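Side-chain contacts in foldase protein PrsA (Streptococcus pneumoniae, PDB 5TVL), which probably assists the folding of secreted proteins outside the cell membrane and belongs to the peptidyl-prolyl cis-trans isomerases of the parvulin (PpiC) type: residues V11-E14 against H15-Y18; V176-Q179 against V180-A184; D49-E52 against V53-I57; E80-K83 against A84-R87. All coordinates share one frame; numbering follows the deposited sequence.

How the interactions relate
Interactions 3 and 4 form a pair: their centres lie 10 Å apart, and helices 50-64 and 79-102 touch where Ile57 CD1 packs on Lys83 CB at 3.6 Å. Two long, weak ion pairs, Asp50 with Arg87 and Asp54 with Lys83, also span them. Interaction 1, at the start of the chain, stands apart, its centre about 27 Å from that of interaction 4; a second subunit nevertheless reaches both. Interaction 2 lies in the PpiC-type isomerase domain, with its centre about 60 Å from that of interaction 1 and about 36 Å from that of interaction 3, on the far side of the chain's centre from both.

Interaction 1. Residues V11-E14 against H15-Y18; sequences VITE and HQFY
Thr13 and Gln16 bond reciprocally in a capping box at the start of helix 14-21, with Thr13 as the N-cap. Thr13 N gives its hydrogen to Gln16 OE1 at 3.0 Å, an almost straight bond (173° at the hydrogen) that lies in the plane of the side-chain amide and uses a lone pair of OE1. In return Gln16 N donates to Thr13 OG1 at 3.1 Å. The threonine hydroxyl sits between its own backbone N and carbonyl carbon (chi1 70°), which turns it over the first helical turn, where an N-H still lacks a partner within the helix. The glutamine chain, extended beyond CG, runs back obliquely past the threonine. The helical ladder starts in the same turn, with Phe17 N bonded to Thr13 O and Tyr18 N to Glu14 O.

Polar ends farther out belong to the surroundings: Glu14 OE2 bonds His15 ND1 of the second subunit, and Tyr18 OH bonds Asp262. Strand 10-13 passes straight into the helix beside strand 3-7, where Phe17 packs on Leu4. Apolar contact across the junction itself is slight, Ile12 CG2 lying 4.5 Å from Phe17 CB.

Interaction 2. Residues V176-Q179 against V180-A184; sequences VPEQ and VKKAA. With SO4 (sulfate ion), chain L.
Glu178 reaches along the first turn of its helix to two lysines, making a small salt-bridge network. Its OE2 takes a hydrogen bond from Lys182 NZ at 2.9 Å, met nearly end-on to the C-O bond, while OE1 forms a long salt bridge with Lys181 NZ at 3.6 Å. A bend at chi2 (57°) curls the glutamate back over these residues, although its CB points away from them. Lys182 NZ also makes a weak bond, 3.4 Å, to O1 of a sulfate probably left from crystallisation. Lys181 NZ is hydrogen-bonded mainly to the carbonyl oxygens of Ser171 and Ser173.

Backbone bonds begin at Pro177. This residue is the N-cap of helix 178-186 in the parvulin-type domain; its O accepts from Lys181 N at 3.0 Å and weakly from Val180 N. The helix lies against the four-stranded antiparallel sheet, with Val180 touching Ile196, Tyr209 and Val211.

Apolar packing occupies that inner side. Val180 spreads its two methyls between neighbours: CG1 meets Val176 CG1 at 3.6 Å, the side chains crossing at about a right angle, and CG2 lies 3.7 Å from Pro177 CG. The Lys181 chain passes Val176 as well, its CG 3.9 Å from Val176 CB.

Interaction 3. Residues D49-E52 against V53-I57; sequences DDKE and VDDTI
Glu52 O is gripped twice by Thr56, from opposite faces of its carbonyl plane. Thr56 OG1 donates to Glu52 O at 2.9 Å and Thr56 N to the same Glu52 O at 3.1 Å, so the side chain reinforces the ordinary i to i+4 bond of the helix. The torsion makes this possible: at chi1 -53° OG1 stands opposite Thr56's own carbonyl carbon and faces back down the helix toward the preceding turn. The hydroxyl has another polar partner in Lys90, whose NZ bonds it from helix 79-102.

The neighbouring backbone bonds follow the same i to i+4 pattern. Asp54 N bonds Asp50 O at 3.0 Å and Asp55 N bonds Lys51 O at 2.9 Å, the second bent to 140° at the hydrogen. The carboxylates of Asp54 and Asp55 come near these same two carbonyls, each with CG opposite its own carbonyl carbon. These are approaches of two acceptors and not bonds, and their detail is doubtful at this resolution. Negative groups in the first turns of a helix would nevertheless be expected to sit favourably toward its dipole. Lys51 extends outward and leaves its NZ 4.7 Å from Asp55 OD1, opposite charges that may attract but are not in contact.

Most of these groups lie on the outer surface of helix 50-64. Val53 and Ile57 pack on Lys83 of helix 79-102, and Thr56 touches Ile86 of that same helix; long, weak ion pairs from Asp50 to Arg87 and from Asp54 to Lys83 run alongside.

Interaction 4. Residues E80-K83 against A84-R87; sequences ETRK and AQIR
Arg82 folds its guanidinium over Ile86, one turn farther along helix 79-102, in an i to i+4 packing within a single alpha-helix. Ile86 CG1 lies over the centre of one guanidinium face, 3.5 Å from Arg82 CZ, and the two side chains cross at about a right angle. The bend that sends the arginine there is at chi2 (49°): its CB points away from the following turn, yet the chain beyond CG swings in toward it. In the backbone, Ile86 N bonds Arg82 O at 2.9 Å, and Ile86 CG1 lies 3.4 Å from the same Arg82 O. A salt bridge from Arg82 NH2 to Glu60 ties the group to helix 50-64, and Ile86 packs on the same glutamate.

The other side is looser. Lys83 runs out almost fully extended to the surface, and Arg87 leads away from this turn to a salt bridge with Glu41. Little beyond the backbone ladder joins these two to each other, Arg87 N bonding Lys83 O at 3.2 Å.

Gln85 meets the arginine with its amide plane turned 85° from the guanidinium. Arg82 NH1 donates to Gln85 OE1 at 3.1 Å, a bent bond (138° at the hydrogen) that arrives from above the amide plane.

Interaction 1. Residues V11-E14 against H15-Y18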
# COMPACT_ATOMS: atom_id res chain seq x y z
N VAL A 11 -37.56 12.54 -32.42
CA VAL A 11 -37.18 12.57 -31.00
C VAL A 11 -36.26 11.40 -30.63
O VAL A 11 -36.24 10.37 -31.31
CB VAL A 11 -38.41 12.53 -30.05
CG1 VAL A 11 -39.11 13.89 -29.99
CG2 VAL A 11 -39.40 11.43 -30.43
N ILE A 12 -35.49 11.58 -29.55
CA ILE A 12 -34.73 10.51 -28.90
C ILE A 12 -35.46 10.19 -27.60
O ILE A 12 -35.61 11.06 -26.74
CB ILE A 12 -33.27 10.91 -28.59
CG1 ILE A 12 -32.54 11.33 -29.88
CG2 ILE A 12 -32.52 9.76 -27.92
CD1 ILE A 12 -31.16 11.93 -29.66
N THR A 13 -35.92 8.94 -27.47
CA THR A 13 -36.59 8.48 -26.27
C THR A 13 -35.58 7.93 -25.26
O THR A 13 -34.45 7.62 -25.60
CB THR A 13 -37.64 7.38 -26.57
OG1 THR A 13 -36.99 6.17 -26.97
CG2 THR A 13 -38.60 7.83 -27.67
N GLU A 14 -36.03 7.83 -24.01
CA GLU A 14 -35.26 7.23 -22.91
C GLU A 14 -34.85 5.78 -23.18
O GLU A 14 -33.73 5.38 -22.84
CB GLU A 14 -36.06 7.32 -21.61
CG GLU A 14 -35.31 6.93 -20.35
CD GLU A 14 -36.25 6.79 -19.16
OE1 GLU A 14 -36.97 7.76 -18.84
OE2 GLU A 14 -36.26 5.70 -18.54
N HIS A 15 -35.75 5.00 -23.78
CA HIS A 15 -35.47 3.61 -24.14
C HIS A 15 -34.41 3.50 -25.24
O HIS A 15 -33.54 2.64 -25.18
CB HIS A 15 -36.75 2.89 -24.57
CG HIS A 15 -36.53 1.45 -24.95
ND1 HIS A 15 -36.29 1.05 -26.24
CD2 HIS A 15 -36.52 0.33 -24.19
CE1 HIS A 15 -36.14 -0.26 -26.27
NE2 HIS A 15 -36.28 -0.72 -25.04
N GLN A 16 -34.51 4.38 -26.24
CA GLN A 16 -33.50 4.46 -27.32
C GLN A 16 -32.12 4.87 -26.81
O GLN A 16 -31.11 4.33 -27.26
CB GLN A 16 -33.95 5.45 -28.39
CG GLN A 16 -35.08 4.95 -29.28
CD GLN A 16 -35.59 6.03 -30.22
OE1 GLN A 16 -35.70 7.20 -29.85
NE2 GLN A 16 -35.91 5.64 -31.45
N PHE A 17 -32.09 5.83 -25.89
CA PHE A 17 -30.84 6.22 -25.21
C PHE A 17 -30.28 5.09 -24.35
O PHE A 17 -29.08 4.83 -24.38
CB PHE A 17 -31.03 7.48 -24.36
CG PHE A 17 -29.89 7.74 -23.42
CD1 PHE A 17 -28.64 8.07 -23.93
CD2 PHE A 17 -30.05 7.64 -22.04
CE1 PHE A 17 -27.57 8.31 -23.08
CE2 PHE A 17 -28.98 7.88 -21.19
CZ PHE A 17 -27.74 8.21 -21.70
N TYR A 18 -31.15 4.44 -23.58
CA TYR A 18 -30.75 3.24 -22.83
C TYR A 18 -30.13 2.19 -23.75
O TYR A 18 -29.04 1.68 -23.47
CB TYR A 18 -31.92 2.61 -22.04
CG TYR A 18 -31.59 1.19 -21.63
CD1 TYR A 18 -30.58 0.93 -20.70
CD2 TYR A 18 -32.22 0.10 -22.23
CE1 TYR A 18 -30.25 -0.37 -20.34
CE2 TYR A 18 -31.90 -1.20 -21.88
CZ TYR A 18 -30.91 -1.43 -20.94
OH TYR A 18 -30.58 -2.71 -20.59

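Interaction 2. Residues V176-Q179 against V180-A184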
# COMPACT_ATOMS: atom_id res chain seq x y z
N VAL A 176 5.98 6.69 11.55
CA VAL A 176 7.44 6.75 11.43
C VAL A 176 7.89 5.91 10.22
O VAL A 176 7.31 4.85 9.98
CB VAL A 176 8.12 6.21 12.72
CG1 VAL A 176 9.61 6.50 12.71
CG2 VAL A 176 7.46 6.79 13.96
N PRO A 177 8.91 6.37 9.46
CA PRO A 177 9.35 5.56 8.31
C PRO A 177 9.99 4.21 8.69
O PRO A 177 10.54 4.08 9.78
CB PRO A 177 10.38 6.46 7.60
CG PRO A 177 10.21 7.82 8.18
CD PRO A 177 9.67 7.63 9.56
N GLU A 178 9.92 3.25 7.77
CA GLU A 178 10.39 1.88 8.02
C GLU A 178 11.85 1.82 8.44
O GLU A 178 12.19 1.16 9.42
CB GLU A 178 10.15 1.01 6.78
CG GLU A 178 10.60 -0.45 6.88
CD GLU A 178 9.97 -1.21 8.04
OE1 GLU A 178 8.84 -0.86 8.45
OE2 GLU A 178 10.61 -2.16 8.54
N GLN A 179 12.71 2.50 7.69
CA GLN A 179 14.15 2.56 7.99
C GLN A 179 14.50 3.32 9.28
O GLN A 179 15.57 3.08 9.86
CB GLN A 179 14.95 3.14 6.80
CG GLN A 179 14.58 4.55 6.36
CD GLN A 179 13.63 4.56 5.17
OE1 GLN A 179 12.60 3.89 5.19
NE2 GLN A 179 13.96 5.32 4.13
N VAL A 180 13.63 4.23 9.71
CA VAL A 180 13.80 4.91 11.00
C VAL A 180 13.45 3.97 12.16
O VAL A 180 14.12 3.97 13.19
CB VAL A 180 12.97 6.21 11.09
CG1 VAL A 180 13.14 6.88 12.46
CG2 VAL A 180 13.36 7.18 9.98
N LYS A 181 12.38 3.18 11.97
CA LYS A 181 11.96 2.19 12.97
C LYS A 181 12.99 1.08 13.14
O LYS A 181 13.39 0.77 14.27
CB LYS A 181 10.61 1.57 12.58
CG LYS A 181 9.43 2.52 12.66
CD LYS A 181 8.10 1.81 12.49
CE LYS A 181 7.98 1.16 11.12
NZ LYS A 181 6.59 0.80 10.78
N LYS A 182 13.42 0.49 12.03
CA LYS A 182 14.40 -0.60 12.07
C LYS A 182 15.73 -0.15 12.67
O LYS A 182 16.35 -0.90 13.44
CB LYS A 182 14.61 -1.21 10.68
CG LYS A 182 13.44 -2.04 10.18
CD LYS A 182 13.38 -3.41 10.84
CE LYS A 182 12.20 -4.24 10.36
NZ LYS A 182 12.27 -4.56 8.90
N ALA A 183 16.16 1.06 12.33
CA ALA A 183 17.37 1.66 12.92
C ALA A 183 17.25 1.85 14.43
O ALA A 183 18.21 1.61 15.16
CB ALA A 183 17.69 2.99 12.25
N ALA A 184 16.07 2.28 14.89
CA ALA A 184 15.81 2.49 16.32
C ALA A 184 15.80 1.19 17.13
O ALA A 184 16.35 1.14 18.23
CB ALA A 184 14.49 3.24 16.50
S SO4 L . 16.45 -5.62 6.98
O1 SO4 L . 15.02 -5.29 7.13
O2 SO4 L . 17.14 -4.54 6.24
O3 SO4 L . 17.07 -5.77 8.32
O4 SO4 L . 16.58 -6.90 6.24

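Interaction 3. Residues D49-E52 against V53-I57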
# COMPACT_ATOMS: atom_id res chain seq x y z
N ASP A 49 -24.86 3.58 11.10
CA ASP A 49 -25.51 4.81 11.54
C ASP A 49 -25.29 5.91 10.49
O ASP A 49 -24.24 5.96 9.85
CB ASP A 49 -24.90 5.24 12.89
CG ASP A 49 -25.69 6.36 13.57
OD1 ASP A 49 -26.90 6.51 13.31
OD2 ASP A 49 -25.08 7.08 14.39
N ASP A 50 -26.29 6.77 10.31
CA ASP A 50 -26.20 7.89 9.35
C ASP A 50 -25.28 9.03 9.79
O ASP A 50 -24.89 9.84 8.95
CB ASP A 50 -27.60 8.45 9.04
CG ASP A 50 -28.42 7.51 8.18
OD1 ASP A 50 -28.00 7.24 7.03
OD2 ASP A 50 -29.48 7.05 8.65
N LYS A 51 -24.93 9.10 11.07
CA LYS A 51 -24.03 10.13 11.60
C LYS A 51 -22.62 10.06 11.00
O LYS A 51 -22.04 11.08 10.65
CB LYS A 51 -23.96 10.06 13.13
CG LYS A 51 -23.21 11.22 13.79
CD LYS A 51 -23.48 11.28 15.29
CE LYS A 51 -22.63 12.34 15.97
NZ LYS A 51 -22.94 13.72 15.50
N GLU A 52 -22.08 8.84 10.90
CA GLU A 52 -20.74 8.62 10.33
C GLU A 52 -20.67 8.98 8.83
O GLU A 52 -19.64 9.47 8.35
CB GLU A 52 -20.30 7.17 10.54
CG GLU A 52 -20.05 6.81 12.00
CD GLU A 52 -19.90 5.32 12.21
OE1 GLU A 52 -20.88 4.58 11.97
OE2 GLU A 52 -18.81 4.89 12.62
N VAL A 53 -21.75 8.72 8.11
CA VAL A 53 -21.86 9.08 6.69
C VAL A 53 -21.93 10.60 6.55
O VAL A 53 -21.30 11.17 5.66
CB VAL A 53 -23.07 8.40 6.01
CG1 VAL A 53 -23.25 8.89 4.57
CG2 VAL A 53 -22.92 6.88 6.04
N ASP A 54 -22.70 11.25 7.43
CA ASP A 54 -22.78 12.71 7.48
C ASP A 54 -21.44 13.37 7.85
O ASP A 54 -21.18 14.49 7.41
CB ASP A 54 -23.87 13.18 8.47
CG ASP A 54 -25.29 12.82 8.02
OD1 ASP A 54 -25.57 12.77 6.80
OD2 ASP A 54 -26.15 12.61 8.90
N ASP A 55 -20.63 12.69 8.66
CA ASP A 55 -19.28 13.18 9.03
C ASP A 55 -18.33 13.16 7.83
O ASP A 55 -17.59 14.12 7.60
CB ASP A 55 -18.67 12.35 10.17
CG ASP A 55 -19.39 12.52 11.51
OD1 ASP A 55 -20.31 13.36 11.61
OD2 ASP A 55 -19.03 11.79 12.46
N THR A 56 -18.34 12.05 7.10
CA THR A 56 -17.49 11.86 5.93
C THR A 56 -17.79 12.88 4.83
O THR A 56 -16.87 13.50 4.30
CB THR A 56 -17.66 10.44 5.35
OG1 THR A 56 -17.45 9.48 6.40
CG2 THR A 56 -16.67 10.17 4.21
N ILE A 57 -19.07 13.06 4.51
CA ILE A 57 -19.48 14.00 3.46
C ILE A 57 -19.31 15.46 3.90
O ILE A 57 -19.10 16.34 3.05
CB ILE A 57 -20.93 13.71 2.98
CG1 ILE A 57 -21.15 14.26 1.56
CG2 ILE A 57 -21.97 14.24 3.95
CD1 ILE A 57 -22.31 13.60 0.84

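Interaction 4. Residues E80-K83 against A84-R87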
# COMPACT_ATOMS: atom_id res chain seq x y z
N GLU A 80 -26.57 13.78 -3.34
CA GLU A 80 -27.39 12.65 -2.85
C GLU A 80 -26.73 11.29 -3.11
O GLU A 80 -26.54 10.51 -2.18
CB GLU A 80 -28.77 12.70 -3.52
CG GLU A 80 -29.79 11.69 -2.98
CD GLU A 80 -31.17 11.85 -3.60
OE1 GLU A 80 -31.63 12.99 -3.79
OE2 GLU A 80 -31.81 10.81 -3.89
N THR A 81 -26.38 11.03 -4.36
CA THR A 81 -25.80 9.74 -4.76
C THR A 81 -24.32 9.56 -4.36
O THR A 81 -23.81 8.44 -4.37
CB THR A 81 -26.01 9.47 -6.27
OG1 THR A 81 -25.82 8.08 -6.55
CG2 THR A 81 -25.06 10.28 -7.12
N ARG A 82 -23.64 10.66 -4.04
CA ARG A 82 -22.32 10.59 -3.39
C ARG A 82 -22.48 10.11 -1.95
O ARG A 82 -21.74 9.23 -1.50
CB ARG A 82 -21.60 11.95 -3.41
CG ARG A 82 -20.25 11.98 -2.69
CD ARG A 82 -19.33 10.83 -3.08
NE ARG A 82 -18.08 10.80 -2.32
CZ ARG A 82 -17.31 9.72 -2.13
NH1 ARG A 82 -17.65 8.52 -2.64
NH2 ARG A 82 -16.19 9.83 -1.42
N LYS A 83 -23.43 10.71 -1.23
CA LYS A 83 -23.78 10.29 0.14
C LYS A 83 -24.16 8.80 0.17
O LYS A 83 -23.81 8.09 1.11
CB LYS A 83 -24.93 11.15 0.68
CG LYS A 83 -25.19 11.02 2.17
CD LYS A 83 -26.36 11.89 2.61
CE LYS A 83 -26.96 11.40 3.92
NZ LYS A 83 -28.13 12.21 4.36
N ALA A 84 -24.84 8.33 -0.88
CA ALA A 84 -25.17 6.91 -1.05
C ALA A 84 -23.94 6.04 -1.35
O ALA A 84 -23.85 4.91 -0.87
CB ALA A 84 -26.21 6.74 -2.14
N GLN A 85 -23.02 6.57 -2.15
CA GLN A 85 -21.75 5.89 -2.47
C GLN A 85 -20.86 5.70 -1.24
O GLN A 85 -20.27 4.64 -1.05
CB GLN A 85 -20.98 6.66 -3.54
CG GLN A 85 -19.76 5.94 -4.09
CD GLN A 85 -19.16 6.65 -5.29
OE1 GLN A 85 -19.09 7.88 -5.32
NE2 GLN A 85 -18.72 5.88 -6.28
N ILE A 86 -20.75 6.75 -0.42
CA ILE A 86 -19.98 6.71 0.83
C ILE A 86 -20.56 5.64 1.77
O ILE A 86 -19.81 4.84 2.34
CB ILE A 86 -19.97 8.07 1.56
CG1 ILE A 86 -19.20 9.12 0.74
CG2 ILE A 86 -19.33 7.95 2.95
CD1 ILE A 86 -19.50 10.55 1.13
N ARG A 87 -21.88 5.65 1.92
CA ARG A 87 -22.61 4.62 2.68
C ARG A 87 -22.30 3.20 2.19
O ARG A 87 -22.02 2.32 3.01
CB ARG A 87 -24.11 4.90 2.61
CG ARG A 87 -24.96 3.93 3.40
CD ARG A 87 -26.39 4.42 3.57
NE ARG A 87 -27.17 3.49 4.39
CZ ARG A 87 -27.11 3.39 5.72
NH1 ARG A 87 -26.31 4.18 6.45
NH2 ARG A 87 -27.87 2.49 6.33